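Local coordinates for uncharacterized protein (Bacteroides caccae, PDB 4R4K) that is of unknown function but has a cystatin-like fold, belongs to an NTF2-clan family and binds poly(ethylene glycol) chains in the crystal, at residues L60-S63 and E64-K67; A23-Q26 and Y27-I30; T138-Q141 and V142-N146. One frame throughout, in Å; residues are numbered along the deposited sequence.

Contact 1 (L60-S63 and E64-K67); sequences LLDS and ETMK. With PEU (2,5,8,11,14,17,20,23,26,29,32,35,38,41,44,47,50,53,56,59,62,65,68,71,74,77,80-heptacosaoxadooctacontan-82-ol), chain J; PEU (2,5,8,11,14,17,20,23,26,29,32,35,38,41,44,47,50,53,56,59,62,65,68,71,74,77,80-heptacosaoxadooctacontan-82-ol), chain H.
Glu64 meets Asp62 at the start of an asx motif, in which Asp62 ties its carboxylate to one later N-H and its backbone carbonyl to the next; the type I beta turn from Glu64 to Lys67 overlaps it, in the loop leading to strand 69-72. The two acids bring OE1 of Glu64 within 3.4 Å of OD2 of Asp62, their carboxylate planes turned 72° against each other. Such closeness may raise the proton affinity of one of them. Separately, OE1 of Glu64 accepts a hydrogen bond of 3.1 Å from ODE of the poly(ethylene glycol) of chain J. A bend at chi2 (79°) folds the Glu64 carboxylate back over the preceding residues.

Thr65 gives two donors to a single oxygen. Its N reaches OD1 of Asp62 at 2.9 Å, nearly in line with the C-O bond, whereas its OG1 comes to the same OD1 from above the carboxylate plane, at 3.0 Å. Two bonds thus fix the rotation of the Asp62 group, and methyl CG2 of Thr65 is left facing the poly(ethylene glycol) of chain H, which CD2 of Leu61 also touches.

At Met66, a selenomethionine, the N closes the backbone bond of the motif to O of Asp62 (3.3 Å, in the carbonyl plane), while the side chain turns to Leu61, SE lying 4.1 Å from CD1 of Leu61; Val106 and Phe108 of strand 104-110 pack on this pair. Lys67 reaches back toward Ser63, its NZ donating over 2.8 Å to a water that also hydrogen-bonds OG of Ser63.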
ATOM      1  N   LEU A  60      -4.358  -0.912  -6.243  1.00 18.20           N
ATOM      2  CA  LEU A  60      -5.467  -0.353  -5.510  1.00 17.52           C
ATOM      3  C   LEU A  60      -5.780  -1.170  -4.257  1.00 16.75           C
ATOM      4  O   LEU A  60      -5.850  -2.403  -4.318  1.00 18.85           O
ATOM      5  CB  LEU A  60      -6.686  -0.226  -6.429  1.00 17.12           C
ATOM      6  CG  LEU A  60      -6.539   0.809  -7.560  1.00 17.43           C
ATOM      7  CD1 LEU A  60      -7.553   0.555  -8.663  1.00 16.34           C
ATOM      8  CD2 LEU A  60      -6.687   2.231  -7.047  1.00 19.21           C
ATOM      9  N   LEU A  61      -5.979  -0.451  -3.153  1.00 17.40           N
ATOM     10  CA  LEU A  61      -6.217  -1.034  -1.829  1.00 17.68           C
ATOM     11  C   LEU A  61      -7.697  -1.006  -1.471  1.00 17.41           C
ATOM     12  O   LEU A  61      -8.348   0.026  -1.598  1.00 16.54           O
ATOM     13  CB  LEU A  61      -5.459  -0.248  -0.776  1.00 18.00           C
ATOM     14  CG  LEU A  61      -3.948  -0.344  -0.932  1.00 19.39           C
ATOM     15  CD1 LEU A  61      -3.292   0.600   0.049  1.00 22.99           C
ATOM     16  CD2 LEU A  61      -3.434  -1.770  -0.759  1.00 26.92           C
ATOM     17  N   ASP A  62      -8.235  -2.159  -1.076  1.00 16.49           N
ATOM     18  CA  ASP A  62      -9.646  -2.252  -0.730  1.00 16.54           C
ATOM     19  C   ASP A  62      -9.895  -2.254   0.764  1.00 20.50           C
ATOM     20  O   ASP A  62      -8.952  -2.275   1.549  1.00 18.92           O
ATOM     21  CB  ASP A  62     -10.299  -3.443  -1.444  1.00 21.36           C
ATOM     22  CG  ASP A  62      -9.857  -4.794  -0.930  1.00 29.34           C
ATOM     23  OD1 ASP A  62      -9.265  -4.908   0.168  1.00 24.74           O
ATOM     24  OD2 ASP A  62     -10.142  -5.789  -1.637  1.00 34.01           O
ATOM     25  N   SER A  63     -11.165  -2.216   1.150  1.00 18.66           N
ATOM     26  CA  SER A  63     -11.525  -2.059   2.570  1.00 21.42           C
ATOM     27  C   SER A  63     -11.103  -3.263   3.395  1.00 20.77           C
ATOM     28  O   SER A  63     -10.703  -3.115   4.542  1.00 23.45           O
ATOM     29  CB  SER A  63     -13.019  -1.813   2.740  1.00 22.61           C
ATOM     30  OG  SER A  63     -13.765  -2.880   2.223  1.00 26.63           O
ATOM     31  N   GLU A  64     -11.199  -4.457   2.819  1.00 21.95           N
ATOM     32  CA  GLU A  64     -10.818  -5.666   3.521  1.00 25.20           C
ATOM     33  C   GLU A  64      -9.325  -5.657   3.863  1.00 22.46           C
ATOM     34  O   GLU A  64      -8.924  -6.051   4.962  1.00 25.96           O
ATOM     35  CB  GLU A  64     -11.174  -6.897   2.667  1.00 28.86           C
ATOM     36  CG  GLU A  64     -12.672  -7.091   2.464  1.00 37.36           C
ATOM     37  CD  GLU A  64     -13.332  -6.205   1.389  1.00 57.81           C
ATOM     38  OE1 GLU A  64     -12.644  -5.457   0.643  1.00 38.39           O
ATOM     39  OE2 GLU A  64     -14.583  -6.257   1.289  1.00 57.20           O
ATOM     40  N   THR A  65      -8.506  -5.193   2.932  1.00 19.98           N
ATOM     41  CA  THR A  65      -7.077  -5.132   3.135  1.00 20.52           C
ATOM     42  C   THR A  65      -6.711  -4.155   4.251  1.00 19.93           C
ATOM     43  O   THR A  65      -5.773  -4.408   5.012  1.00 20.24           O
ATOM     44  CB  THR A  65      -6.349  -4.792   1.826  1.00 23.37           C
ATOM     45  OG1 THR A  65      -6.555  -5.862   0.905  1.00 23.83           O
ATOM     46  CG2 THR A  65      -4.837  -4.629   2.026  1.00 23.54           C
HETATM   47  N   MSE A  66      -7.458  -3.066   4.363  1.00 20.40           N
HETATM   48  CA  MSE A  66      -7.121  -2.013   5.308  1.00 21.33           C
HETATM   49  C   MSE A  66      -7.676  -2.252   6.710  1.00 23.13           C
HETATM   50  O   MSE A  66      -7.547  -1.396   7.571  1.00 25.10           O
HETATM   51  CB  MSE A  66      -7.568  -0.675   4.745  1.00 21.35           C
HETATM   52  CG  MSE A  66      -6.839  -0.296   3.463  1.00 20.44           C
HETATM   53 SE   MSE A  66      -4.898  -0.163   3.766  0.75 27.17          SE
HETATM   54  CE  MSE A  66      -4.843   0.792   5.454  1.00 23.76           C
ATOM     55  N   LYS A  67      -8.314  -3.395   6.951  1.00 23.59           N
ATOM     56  CA  LYS A  67      -8.888  -3.710   8.268  1.00 21.50           C
ATOM     57  C   LYS A  67      -7.784  -4.164   9.211  1.00 21.42           C
ATOM     58  O   LYS A  67      -6.895  -4.893   8.794  1.00 21.58           O
ATOM     59  CB  LYS A  67      -9.872  -4.876   8.154  1.00 25.85           C
ATOM     60  CG  LYS A  67     -11.298  -4.556   7.773  1.00 39.18           C
ATOM     61  CD  LYS A  67     -12.249  -5.513   8.483  1.00 45.91           C
ATOM     62  CE  LYS A  67     -13.600  -5.575   7.832  1.00 52.11           C
ATOM     63  NZ  LYS A  67     -13.967  -4.301   7.177  1.00 53.44           N
TER
HETATM   64  OCV PEU J 206     -12.962 -11.573  -7.220  1.00 59.91           O
HETATM   65  CCW PEU J 206     -12.014 -10.521  -7.305  1.00 59.16           C
HETATM   66  CCX PEU J 206     -12.453  -9.331  -6.472  1.00 64.56           C
HETATM   67  OCY PEU J 206     -11.279  -8.570  -6.187  1.00 70.44           O
HETATM   68  CCZ PEU J 206     -11.150  -7.337  -6.898  1.00 58.71           C
HETATM   69  CDA PEU J 206     -10.824  -6.273  -5.865  1.00 57.20           C
HETATM   70  ODB PEU J 206     -12.013  -5.956  -5.153  1.00 64.55           O
HETATM   71  CDC PEU J 206     -11.829  -5.454  -3.825  1.00 48.08           C
HETATM   72  CDD PEU J 206     -12.911  -5.980  -2.877  1.00 52.31           C
HETATM   73  ODE PEU J 206     -13.624  -4.895  -2.260  1.00 48.22           O
HETATM   74  OCP PEU H 204       1.557 -12.280  -4.715  1.00 69.77           O
HETATM   75  CCQ PEU H 204       1.318 -10.963  -5.205  1.00 63.97           C
HETATM   76  CCR PEU H 204       1.477  -9.955  -4.073  1.00 64.08           C
HETATM   77  OCS PEU H 204       0.586 -10.275  -3.002  1.00 65.03           O
HETATM   78  CCT PEU H 204       1.238 -10.424  -1.729  1.00 59.68           C
HETATM   79  CCU PEU H 204       1.638  -9.068  -1.155  1.00 48.08           C
HETATM   80  OCV PEU H 204       0.485  -8.231  -1.133  1.00 52.21           O
HETATM   81  CCW PEU H 204       0.630  -7.059  -0.340  1.00 52.26           C
HETATM   82  CCX PEU H 204      -0.373  -6.027  -0.827  1.00 53.99           C
HETATM   83  OCY PEU H 204      -1.715  -6.525  -0.785  1.00 56.25           O
HETATM   84  CCZ PEU H 204      -2.719  -5.571  -1.178  1.00 59.33           C
HETATM   85  CDA PEU H 204      -2.712  -5.283  -2.681  1.00 53.89           C
HETATM   86  ODB PEU H 204      -4.020  -5.398  -3.244  1.00 65.31           O
HETATM   87  CDC PEU H 204      -4.093  -6.197  -4.430  1.00 61.82           C
HETATM   88  CDD PEU H 204      -3.970  -7.673  -4.046  1.00 66.55           C
HETATM   89  ODE PEU H 204      -4.491  -8.515  -5.078  1.00 64.90           O
HETATM   90  O   HOH W   1     -14.453  -4.616   4.399  1.00 48.82           O

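Contact 2 (A23-Q26 and Y27-I30); sequences AAFQ and YTRI. With ACT (acetate ion), chain E.
Arg29 covers one face of the Phe25 ring with its aliphatic stem, while its guanidinium lies beyond the rim and turns its own face to CZ of Phe25. The stem makes the CH-pi contact: CG of Arg29 stands 4.1 Å from the ring centroid, 25° off the normal and shifted toward the rim. Farther out the relation reverses, and CZ of Phe25 sits over the centre of the guanidinium, 3.6 Å from CZ of Arg29. Because the two planes are 57° apart, this is a tilted approach and not a parallel stack. The bend at chi2 of Arg29 (-54°) carries the chain out past the CZ side of the ring, where the guanidinium meets that atom. An acetate ion, probably from the crystallisation liquor, lies at the edge of both groups; its O accepts from NH2 of Arg29 at 3.0 Å. The same NH2 forms a salt bridge with Glu10, and NH1 bonds to O of Trp116.

Phe25 is on helix 23-28 of this cystatin-like fold and Arg29 follows directly after its end; the segment touches helix 12-21, helix 135-152 and strand 116-123. Here the backbone pairing moves from the i to i+4 bond of Tyr27 N to Ala23 O (3.0 Å) to the i to i+3 bond of Arg29 N to Gln26 O. Thr28 turns its hydroxyl back onto the helix, OG1 reaching O of Phe25 at 2.7 Å on a lone pair in the carbonyl plane. Tyr27 brings ring atom CD2 to 3.2 Å from O of Ala23. The extended chain of Gln26 ends in bonds from NE2 to O of Phe19 and from NE1 of Trp58 to OE1, while its CG meets CD1 of Ile30 at 4.0 Å, the two side chains crossing at a slant.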
ATOM      1  N   ALA A  23     -11.881   3.836  -6.865  1.00 22.06           N
ATOM      2  CA  ALA A  23     -10.562   3.882  -7.515  1.00 19.12           C
ATOM      3  C   ALA A  23     -10.178   5.289  -7.949  1.00 20.22           C
ATOM      4  O   ALA A  23      -9.044   5.731  -7.721  1.00 19.62           O
ATOM      5  CB  ALA A  23     -10.539   2.960  -8.713  1.00 18.64           C
ATOM      6  N   ALA A  24     -11.129   6.001  -8.566  1.00 20.60           N
ATOM      7  CA  ALA A  24     -10.836   7.369  -9.028  1.00 21.89           C
ATOM      8  C   ALA A  24     -10.434   8.263  -7.860  1.00 21.29           C
ATOM      9  O   ALA A  24      -9.428   8.972  -7.936  1.00 23.64           O
ATOM     10  CB  ALA A  24     -12.035   7.965  -9.738  1.00 24.57           C
ATOM     11  N   PHE A  25     -11.164   8.186  -6.753  1.00 21.16           N
ATOM     12  CA  PHE A  25     -10.801   8.980  -5.577  1.00 22.86           C
ATOM     13  C   PHE A  25      -9.448   8.547  -5.015  1.00 25.05           C
ATOM     14  O   PHE A  25      -8.596   9.382  -4.661  1.00 21.32           O
ATOM     15  CB  PHE A  25     -11.873   8.877  -4.497  1.00 23.21           C
ATOM     16  CG  PHE A  25     -11.561   9.655  -3.257  1.00 23.66           C
ATOM     17  CD1 PHE A  25     -11.704  11.022  -3.228  1.00 26.74           C
ATOM     18  CD2 PHE A  25     -11.086   9.013  -2.104  1.00 22.03           C
ATOM     19  CE1 PHE A  25     -11.425  11.730  -2.073  1.00 25.11           C
ATOM     20  CE2 PHE A  25     -10.796   9.718  -0.945  1.00 22.82           C
ATOM     21  CZ  PHE A  25     -10.964  11.084  -0.937  1.00 23.71           C
ATOM     22  N   GLN A  26      -9.255   7.233  -4.895  1.00 22.06           N
ATOM     23  CA  GLN A  26      -8.001   6.706  -4.370  1.00 19.51           C
ATOM     24  C   GLN A  26      -6.768   7.284  -5.089  1.00 16.59           C
ATOM     25  O   GLN A  26      -5.811   7.745  -4.452  1.00 19.00           O
ATOM     26  CB  GLN A  26      -8.000   5.164  -4.413  1.00 18.75           C
ATOM     27  CG  GLN A  26      -6.733   4.572  -3.836  1.00 18.78           C
ATOM     28  CD  GLN A  26      -6.788   3.090  -3.445  1.00 18.43           C
ATOM     29  OE1 GLN A  26      -5.781   2.402  -3.559  1.00 16.01           O
ATOM     30  NE2 GLN A  26      -7.951   2.599  -2.993  1.00 17.23           N
ATOM     31  N   TYR A  27      -6.800   7.260  -6.424  1.00 17.99           N
ATOM     32  CA  TYR A  27      -5.680   7.793  -7.186  1.00 20.39           C
ATOM     33  C   TYR A  27      -5.406   9.275  -6.899  1.00 21.97           C
ATOM     34  O   TYR A  27      -4.242   9.715  -6.858  1.00 20.43           O
ATOM     35  CB  TYR A  27      -5.890   7.620  -8.683  1.00 20.38           C
ATOM     36  CG  TYR A  27      -5.620   6.243  -9.206  1.00 23.19           C
ATOM     37  CD1 TYR A  27      -4.366   5.661  -9.064  1.00 20.46           C
ATOM     38  CD2 TYR A  27      -6.613   5.538  -9.861  1.00 22.54           C
ATOM     39  CE1 TYR A  27      -4.112   4.396  -9.585  1.00 22.36           C
ATOM     40  CE2 TYR A  27      -6.384   4.284 -10.367  1.00 24.06           C
ATOM     41  CZ  TYR A  27      -5.128   3.729 -10.227  1.00 22.23           C
ATOM     42  OH  TYR A  27      -4.920   2.489 -10.710  1.00 23.58           O
ATOM     43  N   THR A  28      -6.445  10.036  -6.619  1.00 18.34           N
ATOM     44  CA  THR A  28      -6.263  11.477  -6.306  1.00 20.28           C
ATOM     45  C   THR A  28      -5.605  11.714  -4.957  1.00 20.74           C
ATOM     46  O   THR A  28      -5.114  12.820  -4.698  1.00 20.51           O
ATOM     47  CB  THR A  28      -7.593  12.296  -6.327  1.00 22.14           C
ATOM     48  OG1 THR A  28      -8.440  11.996  -5.209  1.00 20.84           O
ATOM     49  CG2 THR A  28      -8.347  12.136  -7.647  1.00 24.84           C
ATOM     50  N   ARG A  29      -5.607  10.698  -4.083  1.00 19.11           N
ATOM     51  CA  ARG A  29      -5.066  10.832  -2.731  1.00 16.16           C
ATOM     52  C   ARG A  29      -3.778  10.072  -2.482  1.00 19.59           C
ATOM     53  O   ARG A  29      -3.465   9.698  -1.356  1.00 19.67           O
ATOM     54  CB  ARG A  29      -6.124  10.456  -1.712  1.00 17.66           C
ATOM     55  CG  ARG A  29      -7.314  11.375  -1.695  1.00 17.25           C
ATOM     56  CD  ARG A  29      -6.939  12.846  -1.517  1.00 18.59           C
ATOM     57  NE  ARG A  29      -8.128  13.625  -1.223  1.00 18.82           N
ATOM     58  CZ  ARG A  29      -8.701  13.722  -0.026  1.00 21.18           C
ATOM     59  NH1 ARG A  29      -8.185  13.142   1.055  1.00 20.18           N
ATOM     60  NH2 ARG A  29      -9.814  14.414   0.090  1.00 23.38           N
ATOM     61  N   ILE A  30      -3.011   9.879  -3.542  1.00 16.95           N
ATOM     62  CA  ILE A  30      -1.696   9.298  -3.427  1.00 20.08           C
ATOM     63  C   ILE A  30      -0.707  10.277  -4.039  1.00 21.27           C
ATOM     64  O   ILE A  30      -0.930  10.758  -5.151  1.00 23.41           O
ATOM     65  CB  ILE A  30      -1.605   7.947  -4.144  1.00 18.08           C
ATOM     66  CG1 ILE A  30      -2.674   6.988  -3.587  1.00 19.34           C
ATOM     67  CG2 ILE A  30      -0.201   7.390  -3.944  1.00 21.28           C
ATOM     68  CD1 ILE A  30      -2.928   5.758  -4.431  1.00 21.25           C
TER
HETATM   69  C   ACT E 201     -11.741  15.901  -3.330  1.00 46.73           C
HETATM   70  O   ACT E 201     -11.474  15.657  -2.144  1.00 36.71           O
HETATM   71  OXT ACT E 201     -11.596  17.050  -3.790  1.00 61.78           O
HETATM   72  CH3 ACT E 201     -12.247  14.801  -4.216  1.00 48.15           C

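Contact 3 (T138-Q141 and V142-N146); sequences TIQQ and VKEEN
Val142 packs against the backbone of Thr138 on the buried side of helix 135-152, with CG2 of Val142 3.4 Å from O of Thr138. That carbonyl also accepts from N of Val142 at 2.9 Å, and the i to i+4 series continues with Lys143 to Ile139, Glu144 to Gln140 and Glu145 to Gln141. Thr138 and Val142 face inward onto Tyr126, and Val142 touches Trp125 as well, while OG1 of Thr138 is satisfied by O of Glu134.

The outer side is held by sparser polar links. NE2 of Gln140 donates to OE2 of Glu144 over 3.0 Å, at a straight 169°. The oxygen lies in the plane of the Gln140 amide, yet the donor reaches the carboxylate on its anti side and out of its plane, the two groups being turned 67° apart. The bend at chi2 of Gln140 (61°) carries the amide toward Glu144. A water accepts from NZ of Lys143 (2.6 Å) and donates to OE1 of Gln140; a second water donates to O of Gln141 and to OE2 of Glu145, an acid that also touches a bound poly(ethylene glycol).

With NE2 giving to an anion and OE1 receiving from water, the two links are consistent with one orientation of the Gln140 amide, whose N-H probably helps stabilise the carboxylate of Glu144.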
ATOM      1  N   THR A 138       4.682  -8.207 -13.726  1.00 22.89           N
ATOM      2  CA  THR A 138       4.064  -7.946 -12.428  1.00 25.31           C
ATOM      3  C   THR A 138       3.210  -6.687 -12.476  1.00 21.69           C
ATOM      4  O   THR A 138       2.084  -6.663 -11.975  1.00 19.78           O
ATOM      5  CB  THR A 138       5.126  -7.834 -11.339  1.00 24.61           C
ATOM      6  OG1 THR A 138       5.811  -9.077 -11.288  1.00 26.49           O
ATOM      7  CG2 THR A 138       4.522  -7.546  -9.957  1.00 27.38           C
ATOM      8  N   ILE A 139       3.753  -5.647 -13.081  1.00 24.19           N
ATOM      9  CA  ILE A 139       3.005  -4.408 -13.252  1.00 21.80           C
ATOM     10  C   ILE A 139       1.700  -4.650 -14.043  1.00 20.72           C
ATOM     11  O   ILE A 139       0.658  -4.128 -13.700  1.00 21.43           O
ATOM     12  CB  ILE A 139       3.885  -3.324 -13.888  1.00 24.74           C
ATOM     13  CG1 ILE A 139       4.988  -2.903 -12.905  1.00 23.84           C
ATOM     14  CG2 ILE A 139       3.041  -2.125 -14.287  1.00 24.53           C
ATOM     15  CD1 ILE A 139       6.089  -2.058 -13.524  1.00 23.28           C
ATOM     16  N   GLN A 140       1.774  -5.489 -15.072  1.00 20.05           N
ATOM     17  CA  GLN A 140       0.592  -5.849 -15.845  1.00 20.49           C
ATOM     18  C   GLN A 140      -0.415  -6.649 -14.985  1.00 18.27           C
ATOM     19  O   GLN A 140      -1.612  -6.482 -15.146  1.00 18.39           O
ATOM     20  CB  GLN A 140       0.985  -6.628 -17.106  1.00 22.44           C
ATOM     21  CG  GLN A 140      -0.191  -7.120 -17.955  1.00 22.42           C
ATOM     22  CD  GLN A 140      -1.072  -5.997 -18.496  1.00 25.28           C
ATOM     23  OE1 GLN A 140      -0.593  -4.906 -18.787  1.00 26.72           O
ATOM     24  NE2 GLN A 140      -2.364  -6.266 -18.622  1.00 24.04           N
ATOM     25  N   GLN A 141       0.077  -7.543 -14.126  1.00 20.14           N
ATOM     26  CA  GLN A 141      -0.797  -8.291 -13.203  1.00 21.98           C
ATOM     27  C   GLN A 141      -1.530  -7.339 -12.266  1.00 18.47           C
ATOM     28  O   GLN A 141      -2.728  -7.508 -11.998  1.00 16.59           O
ATOM     29  CB  GLN A 141       0.001  -9.325 -12.410  1.00 22.17           C
ATOM     30  CG  GLN A 141       0.444 -10.512 -13.243  1.00 35.51           C
ATOM     31  CD  GLN A 141       1.497 -11.370 -12.566  1.00 47.40           C
ATOM     32  OE1 GLN A 141       1.805 -11.198 -11.383  1.00 59.35           O
ATOM     33  NE2 GLN A 141       2.064 -12.303 -13.327  1.00 46.49           N
ATOM     34  N   VAL A 142      -0.812  -6.347 -11.760  1.00 18.14           N
ATOM     35  CA  VAL A 142      -1.412  -5.311 -10.911  1.00 19.16           C
ATOM     36  C   VAL A 142      -2.484  -4.531 -11.667  1.00 18.55           C
ATOM     37  O   VAL A 142      -3.578  -4.286 -11.154  1.00 18.92           O
ATOM     38  CB  VAL A 142      -0.334  -4.371 -10.336  1.00 18.27           C
ATOM     39  CG1 VAL A 142      -0.978  -3.138  -9.696  1.00 19.70           C
ATOM     40  CG2 VAL A 142       0.532  -5.129  -9.342  1.00 21.30           C
ATOM     41  N   LYS A 143      -2.214  -4.195 -12.919  1.00 18.89           N
ATOM     42  CA  LYS A 143      -3.225  -3.567 -13.760  1.00 20.97           C
ATOM     43  C   LYS A 143      -4.521  -4.393 -13.872  1.00 20.38           C
ATOM     44  O   LYS A 143      -5.636  -3.856 -13.839  1.00 20.13           O
ATOM     45  CB  LYS A 143      -2.665  -3.330 -15.158  1.00 23.96           C
ATOM     46  CG  LYS A 143      -3.647  -2.610 -16.072  1.00 30.37           C
ATOM     47  CD  LYS A 143      -3.085  -2.367 -17.451  1.00 38.85           C
ATOM     48  CE  LYS A 143      -4.106  -1.678 -18.321  1.00 45.12           C
ATOM     49  NZ  LYS A 143      -3.483  -1.090 -19.534  1.00 52.56           N
ATOM     50  N   GLU A 144      -4.362  -5.693 -14.058  1.00 19.99           N
ATOM     51  CA  GLU A 144      -5.495  -6.614 -14.159  1.00 21.65           C
ATOM     52  C   GLU A 144      -6.263  -6.709 -12.831  1.00 18.49           C
ATOM     53  O   GLU A 144      -7.496  -6.686 -12.803  1.00 20.87           O
ATOM     54  CB  GLU A 144      -5.006  -7.976 -14.646  1.00 23.08           C
ATOM     55  CG  GLU A 144      -4.558  -7.918 -16.104  1.00 24.95           C
ATOM     56  CD  GLU A 144      -3.590  -9.020 -16.511  1.00 26.20           C
ATOM     57  OE1 GLU A 144      -3.334  -9.956 -15.724  1.00 25.63           O
ATOM     58  OE2 GLU A 144      -3.107  -8.963 -17.662  1.00 27.17           O
ATOM     59  N   GLU A 145      -5.549  -6.771 -11.718  1.00 19.92           N
ATOM     60  CA  GLU A 145      -6.209  -6.677 -10.398  1.00 19.08           C
ATOM     61  C   GLU A 145      -6.973  -5.367 -10.231  1.00 17.75           C
ATOM     62  O   GLU A 145      -8.060  -5.327  -9.658  1.00 16.74           O
ATOM     63  CB  GLU A 145      -5.180  -6.837  -9.267  1.00 25.03           C
ATOM     64  CG  GLU A 145      -4.455  -8.176  -9.267  1.00 26.87           C
ATOM     65  CD  GLU A 145      -5.286  -9.337  -8.756  1.00 37.94           C
ATOM     66  OE1 GLU A 145      -6.307  -9.116  -8.060  1.00 38.52           O
ATOM     67  OE2 GLU A 145      -4.907 -10.494  -9.060  1.00 42.16           O
ATOM     68  N   ASN A 146      -6.385  -4.286 -10.722  1.00 17.50           N
ATOM     69  CA  ASN A 146      -7.005  -2.988 -10.640  1.00 18.60           C
ATOM     70  C   ASN A 146      -8.255  -2.899 -11.508  1.00 20.51           C
ATOM     71  O   ASN A 146      -9.222  -2.286 -11.121  1.00 20.05           O
ATOM     72  CB  ASN A 146      -6.001  -1.910 -11.002  1.00 17.48           C
ATOM     73  CG  ASN A 146      -4.957  -1.676  -9.926  1.00 16.78           C
ATOM     74  OD1 ASN A 146      -5.089  -2.103  -8.774  1.00 17.33           O
ATOM     75  ND2 ASN A 146      -3.890  -0.955 -10.292  1.00 15.73           N
TER
HETATM   76  O   HOH W   2      -2.560  -3.384 -20.321  1.00 38.78           O
HETATM   77  O   HOH W   3      -3.504 -10.657 -11.646  1.00 48.52           O

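In the fold
Along the chain the order is contact 2, contact 1, contact 3: the short helix 23-28, the loop before strand 69-72, and the C-terminal helix 135-152. Their centres lie about 13 Å (contacts 1 and 2), 16 Å (1 and 3) and 17 Å (2 and 3) apart. The 60-67 loop joins the two helices: N of Leu61 probably bonds to OE1 of Gln26 at 2.9 Å, and N of Leu60 probably to OD1 of Asn146 at the same length. Leu60 also packs on Ala23 and Tyr27. Distant parts of the sequence are thereby tied together beside the five-stranded antiparallel sheet, and contacts 1 and 3 contribute Leu60, Leu61, Thr65 and Glu145 to one poly(ethylene glycol) pocket.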